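PDB 5DLE: Pts system, fructose-specific iiabc component from Borrelia burgdorferi, which probably takes part in fructose uptake, its cytoplasmic IIB domain, the part in this construct, passing phosphate through a cysteine to the sugar. Local coordinates for residues A[48-53]-A[80-85]; A[15-20]-A[57-62]; A[32-37]-A[69-74]. All blocks are in the same frame, centred on the assembly; numbering follows the deposited sequence. Where two conformers were deposited one is given.

Contact 1 of 3, residues A[48-53]-A[80-85]; sequences ETQGSI and EKRFEG
Glu48, near the end of strand 44-50, and Arg82, in the 3-10 turn 81-83, meet across backbones that stay well apart: the closest CA atoms of the two segments, those of Glu48 and Glu80, are 13.0 Å from each other, so long side chains must bridge the gap. Both do so by running out straight. Arg82 is extended from CG to NE, and Glu48 has CG anti to its own N (chi1 162°) with the chain drawn out beyond it. They approach from opposite directions and join end-on in a two-nitrogen salt bridge. Arg82 NH1 donates to Glu48 OE1 over 2.8 Å, almost perfectly straight at 179°, while Arg82 NH2 reaches Glu48 OE2 at 2.9 Å along a more bent path. Both oxygens are met on the syn side, NH2 being the more tilted out of the carboxylate plane, and the carboxylate is turned 26° from the guanidinium plane. Gln50, two residues along the same strand, brings its amide alongside: Gln50 NE2 donates nearly along the C-O axis of Glu48 OE2 at 2.8 Å, giving that oxygen a second donor. On the arginine side, Phe83 CZ lies 3.4 Å above one face of the guanidinium, offset toward its rim, and Arg82 NE bonds to the backbone O of Asp79. Glu48 OE1 also accepts from the backbone N of Leu59. Four hydrogen bonds thus converge on one buried carboxylate, two per oxygen, which fixes its rotation and probably favours its ionised form, with the arginine supplying the balancing charge.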
ATOM      1  N   GLU A  48      10.295  13.140  -7.828  1.00 14.96           N
ATOM      2  CA  GLU A  48      11.152  12.577  -6.799  1.00 16.22           C
ATOM      3  C   GLU A  48      10.280  11.861  -5.777  1.00 16.44           C
ATOM      4  O   GLU A  48       9.245  12.386  -5.365  1.00 14.04           O
ATOM      5  CB  GLU A  48      11.926  13.716  -6.121  1.00 16.96           C
ATOM      6  CG  GLU A  48      12.538  13.394  -4.767  1.00 16.91           C
ATOM      7  CD  GLU A  48      13.264  14.616  -4.182  1.00 18.43           C
ATOM      8  OE1 GLU A  48      13.812  15.401  -4.973  1.00 19.99           O
ATOM      9  OE2 GLU A  48      13.257  14.815  -2.951  1.00 20.60           O
ATOM     10  N   THR A  49      10.708  10.682  -5.343  1.00 14.34           N
ATOM     11  CA  THR A  49       9.936   9.950  -4.355  1.00 13.62           C
ATOM     12  C   THR A  49      10.731   9.758  -3.069  1.00 17.34           C
ATOM     13  O   THR A  49      11.947   9.592  -3.097  1.00 19.53           O
ATOM     14  CB  THR A  49       9.498   8.556  -4.875  1.00 16.69           C
ATOM     15  OG1 THR A  49      10.630   7.797  -5.330  1.00 17.93           O
ATOM     16  CG2 THR A  49       8.480   8.672  -6.017  1.00 14.86           C
ATOM     17  N   GLN A  50      10.020   9.790  -1.943  1.00 15.88           N
ATOM     18  CA  GLN A  50      10.613   9.517  -0.623  1.00 17.86           C
ATOM     19  C   GLN A  50       9.698   8.619   0.196  1.00 19.85           C
ATOM     20  O   GLN A  50       8.514   8.919   0.361  1.00 21.09           O
ATOM     21  CB  GLN A  50      10.834  10.822   0.157  1.00 21.71           C
ATOM     22  CG  GLN A  50      11.437  11.976  -0.663  1.00 21.31           C
ATOM     23  CD  GLN A  50      11.926  13.096   0.240  1.00 22.17           C
ATOM     24  OE1 GLN A  50      11.870  12.980   1.490  1.00 24.22           O
ATOM     25  NE2 GLN A  50      12.425  14.165  -0.357  1.00 23.30           N
ATOM     26  N   GLY A  51      10.324   7.654   0.877  0.54 30.82           N
ATOM     27  CA  GLY A  51       9.684   6.897   1.945  0.54 32.82           C
ATOM     28  C   GLY A  51      10.382   7.008   3.292  0.54 34.64           C
ATOM     29  O   GLY A  51      11.048   8.007   3.586  0.54 34.07           O
ATOM     30  N   SER A  52      10.225   5.982   4.137  0.54 35.44           N
ATOM     31  CA  SER A  52      10.977   5.926   5.382  0.54 39.03           C
ATOM     32  C   SER A  52      12.429   5.527   5.166  0.54 43.37           C
ATOM     33  O   SER A  52      13.285   5.863   5.990  0.54 45.87           O
ATOM     34  CB  SER A  52      10.319   4.944   6.350  0.54 39.00           C
ATOM     35  OG  SER A  52       9.077   5.437   6.796  0.54 39.50           O
ATOM     36  N   ILE A  53      12.729   4.811   4.082  0.54 44.33           N
ATOM     37  CA  ILE A  53      14.090   4.327   3.878  0.54 44.46           C
ATOM     38  C   ILE A  53      14.950   5.399   3.230  0.54 40.63           C
ATOM     39  O   ILE A  53      16.081   5.657   3.662  0.54 39.43           O
ATOM     40  CB  ILE A  53      14.074   3.028   3.051  0.54 47.85           C
ATOM     41  CG1 ILE A  53      13.315   1.939   3.809  0.54 48.14           C
ATOM     42  CG2 ILE A  53      15.490   2.570   2.752  0.54 50.80           C
ATOM     43  CD1 ILE A  53      13.108   0.683   3.032  0.54 50.08           C
ATOM     44  N   GLU A  80      12.500  22.254   1.616  1.00 23.38           N
ATOM     45  CA  GLU A  80      11.784  23.139   0.710  1.00 24.18           C
ATOM     46  C   GLU A  80      12.588  24.365   0.284  1.00 25.82           C
ATOM     47  O   GLU A  80      12.150  25.071  -0.631  1.00 23.13           O
ATOM     48  CB  GLU A  80      10.454  23.588   1.350  1.00 27.14           C
ATOM     49  CG  GLU A  80       9.447  22.445   1.477  1.00 28.03           C
ATOM     50  CD  GLU A  80       8.119  22.806   2.153  1.00 34.56           C
ATOM     51  OE1 GLU A  80       7.710  23.980   2.136  1.00 41.43           O
ATOM     52  OE2 GLU A  80       7.484  21.879   2.713  1.00 32.57           O
ATOM     53  N   LYS A  81      13.755  24.649   0.893  1.00 23.54           N
ATOM     54  CA  LYS A  81      14.508  25.846   0.493  1.00 22.64           C
ATOM     55  C   LYS A  81      14.848  25.824  -0.992  1.00 22.28           C
ATOM     56  O   LYS A  81      14.842  26.875  -1.657  1.00 22.28           O
ATOM     57  CB  LYS A  81      15.777  25.982   1.343  1.00 27.39           C
ATOM     58  CG  LYS A  81      16.468  27.332   1.148  1.00 37.47           C
ATOM     59  CD  LYS A  81      17.553  27.594   2.197  1.00 48.74           C
ATOM     60  CE  LYS A  81      18.101  29.025   2.093  1.00 55.75           C
ATOM     61  NZ  LYS A  81      17.055  30.068   2.345  1.00 55.83           N
ATOM     62  N   ARG A  82      15.104  24.630  -1.537  1.00 22.31           N
ATOM     63  CA  ARG A  82      15.391  24.466  -2.958  1.00 20.09           C
ATOM     64  C   ARG A  82      14.276  24.947  -3.876  1.00 19.28           C
ATOM     65  O   ARG A  82      14.524  25.099  -5.073  1.00 19.94           O
ATOM     66  CB  ARG A  82      15.672  22.994  -3.251  1.00 19.97           C
ATOM     67  CG  ARG A  82      14.567  22.034  -2.785  1.00 18.23           C
ATOM     68  CD  ARG A  82      14.976  20.619  -3.142  1.00 19.56           C
ATOM     69  NE  ARG A  82      14.124  19.673  -2.457  1.00 19.54           N
ATOM     70  CZ  ARG A  82      13.846  18.443  -2.892  1.00 21.02           C
ATOM     71  NH1 ARG A  82      14.358  18.020  -4.037  1.00 18.69           N
ATOM     72  NH2 ARG A  82      13.066  17.639  -2.151  1.00 20.62           N
ATOM     73  N   PHE A  83      13.066  25.167  -3.373  1.00 17.11           N
ATOM     74  CA  PHE A  83      11.963  25.619  -4.212  1.00 17.16           C
ATOM     75  C   PHE A  83      11.669  27.115  -4.072  1.00 17.76           C
ATOM     76  O   PHE A  83      10.665  27.594  -4.616  1.00 17.36           O
ATOM     77  CB  PHE A  83      10.702  24.811  -3.887  1.00 16.79           C
ATOM     78  CG  PHE A  83      10.908  23.321  -3.957  1.00 15.04           C
ATOM     79  CD1 PHE A  83      11.347  22.717  -5.136  1.00 16.77           C
ATOM     80  CD2 PHE A  83      10.666  22.548  -2.849  1.00 16.09           C
ATOM     81  CE1 PHE A  83      11.512  21.339  -5.217  1.00 16.40           C
ATOM     82  CE2 PHE A  83      10.871  21.163  -2.899  1.00 16.05           C
ATOM     83  CZ  PHE A  83      11.290  20.563  -4.101  1.00 15.25           C
ATOM     84  N   GLU A  84      12.504  27.856  -3.356  1.00 19.97           N
ATOM     85  CA  GLU A  84      12.307  29.304  -3.271  1.00 20.50           C
ATOM     86  C   GLU A  84      12.195  29.934  -4.657  1.00 20.50           C
ATOM     87  O   GLU A  84      12.943  29.588  -5.582  1.00 20.22           O
ATOM     88  CB  GLU A  84      13.468  29.956  -2.523  1.00 23.03           C
ATOM     89  CG  GLU A  84      13.356  29.741  -1.032  1.00 28.12           C
ATOM     90  CD  GLU A  84      14.451  30.472  -0.276  1.00 35.51           C
ATOM     91  OE1 GLU A  84      15.274  31.165  -0.927  1.00 36.89           O
ATOM     92  OE2 GLU A  84      14.468  30.351   0.967  1.00 38.78           O
ATOM     93  N   GLY A  85      11.230  30.845  -4.804  1.00 18.40           N
ATOM     94  CA  GLY A  85      11.061  31.555  -6.067  1.00 16.91           C
ATOM     95  C   GLY A  85      10.167  30.829  -7.049  1.00 17.31           C
ATOM     96  O   GLY A  85       9.878  31.373  -8.098  1.00 16.43           O
TER

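Contact 2 of 3, residues A[15-20]-A[57-62]; sequences VAVTAC and NALTEE
Leu59, in the turn that leads into helix 61-66, packs against Val15 and Val17 of strand 13-19, an inner strand of the mixed sheet, parallel to both its neighbours. Leu59 CG stands anti to the carbonyl carbon (chi1 -57°), which sends both methyls toward the sheet. Leu59 CD1 touches both valines, 3.8 Å from Val15 CB and 3.9 Å from Val17 CG2, and so spans two residues whose side chains leave the strand on the same face. Leu59 CD2 lies against the backbone between them, 3.9 Å from Ala16 O, and also touches Val15 CB at 3.9 Å, so that Val15 CB meets both methyls. No hydrogen bond crosses the contact. Phe83 adds to the cover over Leu59. Thr60 occupies the N-cap position of helix 61-66, and Glu63 OE1 accepts from Thr60 N, consistent with a capping box. Thr18 faces the other way, onto Ala30, Ala31 and Ile34 of helix 25-40. Apolar cover on both faces of a mainly parallel sheet, by helix 25-40 on one and the approach to helix 61-66 on the other, is typical of the three-layer, Rossmann-like alpha/beta fold of IIB domains.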
ATOM      1  N   VAL A  15       7.515  19.798 -11.795  1.00 14.22           N
ATOM      2  CA  VAL A  15       8.260  18.858 -10.954  1.00 14.31           C
ATOM      3  C   VAL A  15       7.449  18.588  -9.699  1.00 14.71           C
ATOM      4  O   VAL A  15       6.650  19.426  -9.243  1.00 14.11           O
ATOM      5  CB  VAL A  15       9.685  19.344 -10.599  1.00 18.01           C
ATOM      6  CG1 VAL A  15      10.520  19.464 -11.885  1.00 19.63           C
ATOM      7  CG2 VAL A  15       9.656  20.667  -9.816  1.00 16.71           C
ATOM      8  N   ALA A  16       7.627  17.390  -9.148  1.00 13.57           N
ATOM      9  CA  ALA A  16       6.883  17.049  -7.946  1.00 13.33           C
ATOM     10  C   ALA A  16       7.772  16.260  -6.998  1.00 13.67           C
ATOM     11  O   ALA A  16       8.739  15.608  -7.431  1.00 14.46           O
ATOM     12  CB  ALA A  16       5.633  16.207  -8.269  1.00 13.26           C
ATOM     13  N   VAL A  17       7.424  16.293  -5.701  1.00 12.15           N
ATOM     14  CA  VAL A  17       7.992  15.361  -4.724  1.00 12.99           C
ATOM     15  C   VAL A  17       6.819  14.661  -4.077  1.00 12.89           C
ATOM     16  O   VAL A  17       5.862  15.329  -3.658  1.00 13.56           O
ATOM     17  CB  VAL A  17       8.823  16.062  -3.630  1.00 13.78           C
ATOM     18  CG1 VAL A  17       9.406  15.040  -2.666  1.00 16.41           C
ATOM     19  CG2 VAL A  17       9.942  16.919  -4.227  1.00 16.31           C
ATOM     20  N   THR A  18       6.892  13.325  -3.964  1.00 11.23           N
ATOM     21  CA  THR A  18       5.895  12.619  -3.175  1.00 11.12           C
ATOM     22  C   THR A  18       6.628  11.965  -2.013  1.00 13.80           C
ATOM     23  O   THR A  18       7.736  11.436  -2.170  1.00 15.51           O
ATOM     24  CB  THR A  18       5.106  11.619  -3.983  1.00 12.22           C
ATOM     25  OG1 THR A  18       5.945  10.509  -4.388  1.00 14.50           O
ATOM     26  CG2 THR A  18       4.445  12.318  -5.204  1.00 13.55           C
ATOM     27  N   ALA A  19       6.031  12.048  -0.824  1.00 14.13           N
ATOM     28  CA  ALA A  19       6.736  11.549   0.357  1.00 15.14           C
ATOM     29  C   ALA A  19       5.719  11.109   1.385  1.00 14.72           C
ATOM     30  O   ALA A  19       5.030  11.931   1.955  1.00 16.81           O
ATOM     31  CB  ALA A  19       7.651  12.626   0.940  1.00 18.16           C
ATOM     32  N   CYS A  20       5.639   9.803   1.617  1.00 14.35           N
ATOM     33  CA  CYS A  20       4.812   9.262   2.711  1.00 12.91           C
ATOM     34  C   CYS A  20       5.696   8.284   3.467  1.00 13.87           C
ATOM     35  O   CYS A  20       6.194   7.324   2.867  1.00 18.33           O
ATOM     36  CB  CYS A  20       3.574   8.606   2.135  1.00 13.18           C
ATOM     37  SG  CYS A  20       2.630   7.798   3.481  1.00 13.78           S
ATOM     38  N   ASN A  57      15.344   9.218  -7.323  1.00 21.15           N
ATOM     39  CA  ASN A  57      15.123  10.084  -8.495  1.00 20.68           C
ATOM     40  C   ASN A  57      14.941  11.537  -8.078  1.00 21.88           C
ATOM     41  O   ASN A  57      14.036  12.253  -8.549  1.00 20.30           O
ATOM     42  CB  ASN A  57      13.941   9.590  -9.328  1.00 20.16           C
ATOM     43  CG  ASN A  57      14.170   8.189  -9.833  1.00 23.20           C
ATOM     44  OD1 ASN A  57      14.984   7.995 -10.759  1.00 32.43           O
ATOM     45  ND2 ASN A  57      13.535   7.222  -9.237  1.00 21.65           N
ATOM     46  N   ALA A  58      15.859  11.990  -7.221  1.00 21.32           N
ATOM     47  CA  ALA A  58      15.803  13.340  -6.687  1.00 20.01           C
ATOM     48  C   ALA A  58      15.794  14.384  -7.804  1.00 23.43           C
ATOM     49  O   ALA A  58      16.475  14.247  -8.825  1.00 23.04           O
ATOM     50  CB  ALA A  58      16.991  13.566  -5.761  1.00 25.04           C
ATOM     51  N   LEU A  59      15.004  15.430  -7.597  1.00 20.48           N
ATOM     52  CA  LEU A  59      14.990  16.548  -8.532  1.00 19.62           C
ATOM     53  C   LEU A  59      16.373  17.167  -8.589  1.00 22.47           C
ATOM     54  O   LEU A  59      17.039  17.327  -7.566  1.00 25.36           O
ATOM     55  CB  LEU A  59      13.974  17.607  -8.101  1.00 20.23           C
ATOM     56  CG  LEU A  59      12.512  17.114  -7.947  1.00 16.89           C
ATOM     57  CD1 LEU A  59      11.623  18.270  -7.481  1.00 15.97           C
ATOM     58  CD2 LEU A  59      12.025  16.505  -9.270  1.00 19.14           C
ATOM     59  N   THR A  60      16.785  17.552  -9.791  1.00 21.15           N
ATOM     60  CA  THR A  60      18.021  18.298  -9.925  1.00 23.16           C
ATOM     61  C   THR A  60      17.739  19.797  -9.847  1.00 22.74           C
ATOM     62  O   THR A  60      16.602  20.266 -10.044  1.00 19.27           O
ATOM     63  CB  THR A  60      18.710  17.992 -11.257  1.00 25.52           C
ATOM     64  OG1 THR A  60      17.918  18.486 -12.348  1.00 25.56           O
ATOM     65  CG2 THR A  60      18.934  16.487 -11.421  1.00 24.85           C
ATOM     66  N   GLU A  61      18.806  20.549  -9.567  1.00 25.97           N
ATOM     67  CA  GLU A  61      18.709  22.003  -9.594  0.53 26.40           C
ATOM     68  C   GLU A  61      18.179  22.492 -10.937  1.00 22.99           C
ATOM     69  O   GLU A  61      17.324  23.385 -10.990  1.00 22.19           O
ATOM     70  CB  GLU A  61      20.077  22.621  -9.292  0.53 29.64           C
ATOM     71  CG  GLU A  61      20.045  24.126  -9.142  0.53 31.27           C
ATOM     72  CD  GLU A  61      21.406  24.729  -8.798  0.53 41.04           C
ATOM     73  OE1 GLU A  61      22.338  23.964  -8.468  0.53 45.51           O
ATOM     74  OE2 GLU A  61      21.538  25.972  -8.850  0.53 40.01           O
ATOM     75  N   GLU A  62      18.661  21.903 -12.042  1.00 23.10           N
ATOM     76  CA  GLU A  62      18.191  22.359 -13.342  1.00 26.09           C
ATOM     77  C   GLU A  62      16.715  22.039 -13.553  1.00 25.64           C
ATOM     78  O   GLU A  62      15.977  22.850 -14.129  1.00 22.59           O
ATOM     79  CB  GLU A  62      19.039  21.736 -14.460  1.00 28.98           C
ATOM     80  CG  GLU A  62      18.592  22.142 -15.835  1.00 34.89           C
ATOM     81  CD  GLU A  62      19.089  23.543 -16.231  1.00 48.46           C
ATOM     82  OE1 GLU A  62      19.803  24.200 -15.430  1.00 47.08           O
ATOM     83  OE2 GLU A  62      18.763  23.989 -17.355  1.00 57.48           O
TER

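Contact 3 of 3, residues A[32-37]-A[69-74]; sequences KKIENE and VVILAV
Ile34 sets its ethyl arm against Ile71 and Ala73 through two torsions: chi1 at -73° puts CG1 beside the backbone N, and chi2 at 169° carries CD1 straight on, away from helix 25-40 and toward the sheet. On strand 69-74, chi1 of Ile71 at -61° leaves its CG2 methyl anti to the backbone N, on the side facing the helix. Ile34 CD1 is then the one atom that reaches both partners. It lies 4.2 Å from Ala73 CB, which sits roughly ahead of its CG1-CD1 bond, and 4.3 Å from Ile71 CG2, which comes in more from the side. Ile71 and Ala73 are two apart on the strand, hence on the same face, and the methyl sits over the span between them. The nearest pair of CA atoms, those of Ile34 and Ile71, is 9.0 Å apart. Ile104 of helix 100-107 packs beside Ile71 on this face, while Val70 and Leu72 point to the other and touch Phe83. The helix surface turned from the sheet is polar: Lys32 and Glu35 form reciprocal salt bridges with Glu35 and Lys32 of the third subunit. Toward the sheet, by contrast, all three touching residues are buried, no hydrogen bond joins the segments and the approaches are between carbons alone, so helix and strand are held here by dispersion and the burial of methyl groups, without the directional restraint a polar pair would impose.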
ATOM      1  N   LYS A  32       2.554   8.147  -9.417  1.00 13.82           N
ATOM      2  CA  LYS A  32       2.079   7.641 -10.691  1.00 13.26           C
ATOM      3  C   LYS A  32       0.799   8.349 -11.094  1.00 13.47           C
ATOM      4  O   LYS A  32       0.599   8.646 -12.281  1.00 14.91           O
ATOM      5  CB  LYS A  32       1.913   6.132 -10.623  1.00 14.51           C
ATOM      6  CG  LYS A  32       1.608   5.463 -11.926  1.00 16.16           C
ATOM      7  CD  LYS A  32       2.684   5.714 -13.031  1.00 20.17           C
ATOM      8  CE  LYS A  32       2.185   5.023 -14.256  1.00 27.08           C
ATOM      9  NZ  LYS A  32       2.961   5.403 -15.465  1.00 28.44           N
ATOM     10  N   LYS A  33      -0.078   8.677 -10.146  1.00 13.00           N
ATOM     11  CA  LYS A  33      -1.279   9.416 -10.534  0.60 12.00           C
ATOM     12  C   LYS A  33      -0.926  10.819 -10.993  1.00 13.27           C
ATOM     13  O   LYS A  33      -1.528  11.325 -11.956  1.00 15.32           O
ATOM     14  CB  LYS A  33      -2.297   9.462  -9.403  0.60 16.84           C
ATOM     15  CG  LYS A  33      -2.831   8.082  -9.126  0.60 16.22           C
ATOM     16  CD  LYS A  33      -4.030   8.115  -8.249  0.60 20.84           C
ATOM     17  CE  LYS A  33      -5.314   8.352  -9.053  0.60 21.80           C
ATOM     18  NZ  LYS A  33      -6.450   8.029  -8.111  0.60 25.12           N
ATOM     19  N   ILE A  34       0.041  11.463 -10.328  1.00 13.75           N
ATOM     20  CA  ILE A  34       0.457  12.804 -10.783  1.00 12.48           C
ATOM     21  C   ILE A  34       1.070  12.714 -12.178  1.00 15.35           C
ATOM     22  O   ILE A  34       0.778  13.556 -13.041  1.00 16.43           O
ATOM     23  CB  ILE A  34       1.437  13.419  -9.768  1.00 11.31           C
ATOM     24  CG1 ILE A  34       0.665  13.839  -8.512  1.00 14.05           C
ATOM     25  CG2 ILE A  34       2.171  14.647 -10.386  1.00 15.51           C
ATOM     26  CD1 ILE A  34       1.584  14.211  -7.367  1.00 15.48           C
ATOM     27  N   GLU A  35       1.934  11.719 -12.409  1.00 14.60           N
ATOM     28  CA  GLU A  35       2.530  11.535 -13.749  1.00 13.47           C
ATOM     29  C   GLU A  35       1.454  11.315 -14.806  1.00 16.08           C
ATOM     30  O   GLU A  35       1.505  11.935 -15.868  1.00 16.85           O
ATOM     31  CB  GLU A  35       3.509  10.361 -13.727  1.00 15.72           C
ATOM     32  CG  GLU A  35       4.779  10.661 -12.944  1.00 14.42           C
ATOM     33  CD  GLU A  35       5.608   9.426 -12.587  1.00 28.60           C
ATOM     34  OE1 GLU A  35       5.221   8.278 -12.955  1.00 31.04           O
ATOM     35  OE2 GLU A  35       6.640   9.616 -11.904  1.00 26.88           O
ATOM     36  N   ASN A  36       0.475  10.441 -14.541  1.00 16.79           N
ATOM     37  CA  ASN A  36      -0.542  10.161 -15.559  1.00 14.91           C
ATOM     38  C   ASN A  36      -1.389  11.387 -15.836  1.00 18.90           C
ATOM     39  O   ASN A  36      -1.739  11.635 -16.989  1.00 19.50           O
ATOM     40  CB  ASN A  36      -1.440   8.992 -15.129  1.00 14.74           C
ATOM     41  CG  ASN A  36      -0.759   7.639 -15.276  1.00 17.86           C
ATOM     42  OD1 ASN A  36       0.220   7.514 -16.034  1.00 20.80           O
ATOM     43  ND2 ASN A  36      -1.317   6.613 -14.651  1.00 14.28           N
ATOM     44  N   GLU A  37      -1.779  12.128 -14.800  1.00 15.93           N
ATOM     45  CA  GLU A  37      -2.658  13.281 -15.002  1.00 17.04           C
ATOM     46  C   GLU A  37      -1.904  14.439 -15.648  1.00 21.59           C
ATOM     47  O   GLU A  37      -2.463  15.153 -16.497  1.00 20.38           O
ATOM     48  CB  GLU A  37      -3.287  13.693 -13.674  1.00 17.83           C
ATOM     49  CG  GLU A  37      -4.266  14.865 -13.798  1.00 19.99           C
ATOM     50  CD  GLU A  37      -5.532  14.525 -14.618  1.00 23.13           C
ATOM     51  OE1 GLU A  37      -5.994  13.359 -14.625  1.00 27.96           O
ATOM     52  OE2 GLU A  37      -6.064  15.473 -15.245  1.00 27.02           O
ATOM     53  N   VAL A  69       5.889  24.880 -12.210  1.00 14.51           N
ATOM     54  CA  VAL A  69       5.264  24.704 -10.896  0.53 15.14           C
ATOM     55  C   VAL A  69       5.961  23.557 -10.183  1.00 16.90           C
ATOM     56  O   VAL A  69       6.503  22.654 -10.823  1.00 15.31           O
ATOM     57  CB  VAL A  69       3.741  24.426 -11.045  0.53 16.29           C
ATOM     58  CG1 VAL A  69       3.008  25.674 -11.545  0.53 12.51           C
ATOM     59  CG2 VAL A  69       3.508  23.351 -12.083  0.53 15.85           C
ATOM     60  N   VAL A  70       5.910  23.587  -8.849  1.00 14.04           N
ATOM     61  CA  VAL A  70       6.352  22.482  -7.991  1.00 12.92           C
ATOM     62  C   VAL A  70       5.129  21.954  -7.237  1.00 14.65           C
ATOM     63  O   VAL A  70       4.432  22.728  -6.577  1.00 14.99           O
ATOM     64  CB  VAL A  70       7.406  22.956  -6.970  1.00 13.99           C
ATOM     65  CG1 VAL A  70       7.809  21.830  -6.024  1.00 14.68           C
ATOM     66  CG2 VAL A  70       8.668  23.574  -7.671  1.00 16.62           C
ATOM     67  N   ILE A  71       4.895  20.645  -7.282  1.00 12.69           N
ATOM     68  CA  ILE A  71       3.807  20.022  -6.531  1.00 11.82           C
ATOM     69  C   ILE A  71       4.430  19.124  -5.471  1.00 12.36           C
ATOM     70  O   ILE A  71       5.227  18.230  -5.784  1.00 14.67           O
ATOM     71  CB  ILE A  71       2.864  19.221  -7.444  1.00 13.05           C
ATOM     72  CG1 ILE A  71       2.233  20.150  -8.481  1.00 17.80           C
ATOM     73  CG2 ILE A  71       1.762  18.471  -6.618  1.00 12.90           C
ATOM     74  CD1 ILE A  71       1.338  19.402  -9.443  1.00 19.32           C
ATOM     75  N   LEU A  72       4.098  19.380  -4.213  1.00 11.60           N
ATOM     76  CA  LEU A  72       4.617  18.562  -3.106  1.00 11.70           C
ATOM     77  C   LEU A  72       3.450  17.786  -2.550  1.00 15.00           C
ATOM     78  O   LEU A  72       2.518  18.391  -2.010  1.00 17.73           O
ATOM     79  CB  LEU A  72       5.213  19.448  -2.018  1.00 14.49           C
ATOM     80  CG  LEU A  72       6.336  20.371  -2.457  1.00 15.67           C
ATOM     81  CD1 LEU A  72       6.879  21.171  -1.267  1.00 18.20           C
ATOM     82  CD2 LEU A  72       7.459  19.613  -3.231  1.00 15.78           C
ATOM     83  N   ALA A  73       3.505  16.467  -2.657  1.00 11.64           N
ATOM     84  CA  ALA A  73       2.442  15.637  -2.112  1.00 13.75           C
ATOM     85  C   ALA A  73       3.108  14.853  -0.976  1.00 12.45           C
ATOM     86  O   ALA A  73       3.709  13.797  -1.203  1.00 12.97           O
ATOM     87  CB  ALA A  73       1.840  14.730  -3.195  1.00 12.44           C
ATOM     88  N   VAL A  74       3.033  15.404   0.249  1.00 15.48           N
ATOM     89  CA  VAL A  74       3.922  14.977   1.323  1.00 13.88           C
ATOM     90  C   VAL A  74       3.131  14.823   2.599  1.00 17.15           C
ATOM     91  O   VAL A  74       2.207  15.603   2.883  1.00 17.14           O
ATOM     92  CB  VAL A  74       5.116  15.937   1.517  1.00 18.31           C
ATOM     93  CG1 VAL A  74       5.949  16.001   0.229  1.00 16.04           C
ATOM     94  CG2 VAL A  74       4.654  17.372   1.816  1.00 19.83           C
TER

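How the contacts relate
Contacts 1 and 2 adjoin, their centres about 6 Å apart, and share one sheet face: Glu48 OE1 packs 3.3 Å from Ala58 CA, which brings the salt bridge up against the leucine turn. Contact 3 lies on the opposite face, its centre about 10 Å from that of contact 2 and about 12 Å from that of contact 1. The strands connect them: Gln50 N meets Thr18 O at 2.8 Å, and Ala73 N meets Val17 O at 2.8 Å. Phe83 CE2 also packs 3.8 Å from Leu72 CD2. Strand 13-19 runs directly into Cys20, the single cysteine of the construct and, as in related IIB domains, probably the phosphorylated residue.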